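Local atomic coordinates of alpha,alpha-trehalose-phosphate synthase (UDP-forming) (Burkholderia xenovorans, PDB entry 5HXA), a protein that belongs to glycosyltransferase family 20, whose members share the two-domain GT-B fold. Residues A[264-269]-A[359-364]. Residues are numbered along the deposited sequence; the frame is centred on the assembly and turned at random.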
# COMPACT_ATOMS: atom_id res chain seq x y z
N ARG A 264 -6.73 -39.52 5.50
CA ARG A 264 -6.72 -38.09 5.78
C ARG A 264 -7.03 -37.32 4.51
O ARG A 264 -6.71 -37.77 3.41
CB ARG A 264 -5.37 -37.62 6.36
CG ARG A 264 -5.01 -38.25 7.70
CD ARG A 264 -3.91 -37.45 8.39
NE ARG A 264 -2.77 -37.18 7.52
CZ ARG A 264 -1.68 -37.94 7.46
NH1 ARG A 264 -1.57 -39.01 8.24
NH2 ARG A 264 -0.69 -37.63 6.63
N LYS A 265 -7.65 -36.16 4.68
CA LYS A 265 -7.81 -35.23 3.57
C LYS A 265 -6.55 -34.39 3.43
O LYS A 265 -5.88 -34.11 4.42
CB LYS A 265 -9.02 -34.33 3.80
CG LYS A 265 -10.31 -35.10 4.03
CD LYS A 265 -11.10 -35.20 2.76
CE LYS A 265 -12.52 -35.68 3.04
NZ LYS A 265 -13.39 -35.48 1.86
N LEU A 266 -6.26 -33.97 2.20
CA LEU A 266 -5.03 -33.25 1.86
C LEU A 266 -5.35 -31.84 1.37
O LEU A 266 -6.08 -31.67 0.39
CB LEU A 266 -4.25 -34.02 0.79
CG LEU A 266 -3.06 -33.34 0.11
CD1 LEU A 266 -2.03 -32.94 1.15
CD2 LEU A 266 -2.45 -34.29 -0.93
N ILE A 267 -4.79 -30.84 2.05
CA ILE A 267 -4.82 -29.45 1.58
C ILE A 267 -3.47 -29.16 0.95
O ILE A 267 -2.43 -29.31 1.59
CB ILE A 267 -5.10 -28.46 2.72
CG1 ILE A 267 -6.39 -28.82 3.46
CG2 ILE A 267 -5.19 -27.03 2.16
CD1 ILE A 267 -6.58 -28.02 4.76
N MET A 268 -3.47 -28.74 -0.31
CA MET A 268 -2.23 -28.55 -1.05
C MET A 268 -2.03 -27.06 -1.33
O MET A 268 -2.93 -26.38 -1.81
CB MET A 268 -2.26 -29.35 -2.36
CG MET A 268 -1.09 -29.08 -3.26
SD MET A 268 0.41 -29.76 -2.53
CE MET A 268 0.08 -31.51 -2.69
N SER A 269 -0.82 -26.58 -1.04
CA SER A 269 -0.46 -25.18 -1.21
C SER A 269 0.92 -25.15 -1.85
O SER A 269 1.86 -25.78 -1.34
CB SER A 269 -0.48 -24.47 0.15
OG SER A 269 0.02 -23.15 0.08
N ARG A 359 -4.04 -33.29 -8.40
CA ARG A 359 -5.16 -34.21 -8.60
C ARG A 359 -5.40 -35.08 -7.37
O ARG A 359 -6.53 -35.54 -7.15
CB ARG A 359 -4.88 -35.08 -9.82
CG ARG A 359 -6.04 -35.96 -10.30
CD ARG A 359 -5.67 -36.51 -11.67
NE ARG A 359 -6.68 -37.34 -12.31
CZ ARG A 359 -7.52 -36.92 -13.25
NH1 ARG A 359 -7.49 -35.65 -13.66
NH2 ARG A 359 -8.39 -37.76 -13.78
N GLN A 360 -4.37 -35.33 -6.56
CA GLN A 360 -4.53 -36.10 -5.33
C GLN A 360 -5.06 -35.27 -4.16
O GLN A 360 -5.34 -35.85 -3.10
CB GLN A 360 -3.18 -36.72 -4.91
CG GLN A 360 -2.75 -37.86 -5.81
CD GLN A 360 -3.78 -38.95 -5.86
OE1 GLN A 360 -4.24 -39.43 -4.82
NE2 GLN A 360 -4.19 -39.33 -7.07
N SER A 361 -5.20 -33.96 -4.32
CA SER A 361 -5.46 -33.06 -3.20
C SER A 361 -6.93 -32.64 -3.16
O SER A 361 -7.44 -32.09 -4.14
CB SER A 361 -4.58 -31.82 -3.29
OG SER A 361 -3.20 -32.18 -3.41
N GLN A 362 -7.57 -32.83 -2.01
CA GLN A 362 -8.98 -32.47 -1.86
C GLN A 362 -9.21 -30.97 -1.77
O GLN A 362 -10.33 -30.52 -2.06
CB GLN A 362 -9.58 -33.14 -0.61
CG GLN A 362 -9.82 -34.64 -0.75
CD GLN A 362 -8.54 -35.47 -0.73
OE1 GLN A 362 -7.57 -35.14 -0.04
NE2 GLN A 362 -8.54 -36.55 -1.50
N VAL A 363 -8.22 -30.18 -1.36
CA VAL A 363 -8.35 -28.73 -1.28
C VAL A 363 -7.13 -28.10 -1.92
O VAL A 363 -6.00 -28.53 -1.64
CB VAL A 363 -8.51 -28.22 0.17
CG1 VAL A 363 -8.68 -26.68 0.18
CG2 VAL A 363 -9.70 -28.90 0.85
N GLY A 364 -7.34 -27.11 -2.79
CA GLY A 364 -6.26 -26.31 -3.33
C GLY A 364 -6.30 -24.95 -2.65
O GLY A 364 -7.31 -24.25 -2.71
O HOH W 1 -5.89 -37.57 0.66
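Gln362 reaches across to strand 265-270 with its side-chain amide: OE1 accepts the backbone N-H of Leu266 at 2.8 Å, with the donor in the carbonyl plane. The contact joins neighbouring central strands of the six-stranded parallel sheet in one Rossmann-like domain of the GT-B fold. The bend at chi2 (73°) turns the amide back toward that N-H. Its oxygen stands in for a main-chain carbonyl just before strand 363-366 begins. Two donors grip OE1, the other being a water that also donates to Arg264 O. Lys265 crosses Gln362 at about a right angle, CD against CG. Beyond this point regular parallel pairing takes over. Val363 N donates to Leu266 O (3.1 Å), and Met268 N donates almost straight (170°) to Val363 O, while Ile267 CA adds a CA-H...O contact to the same Val363 O. On one face Ile267 and Val363 lie side by side and point the same way, CG1 of Ile267 being 4.0 Å from CB of Val363; helix 415-426 also packs on Val363 there. On the face of Leu266 and Met268, Ser361 fits between the two side chains. Its hydroxyl is hydrogen-bonded to Leu357 O in the preceding helix, which holds OG against apolar neighbours: Ser361 OG lies 3.2 Å from Met268 CB and nearly as close to Leu266 CD2.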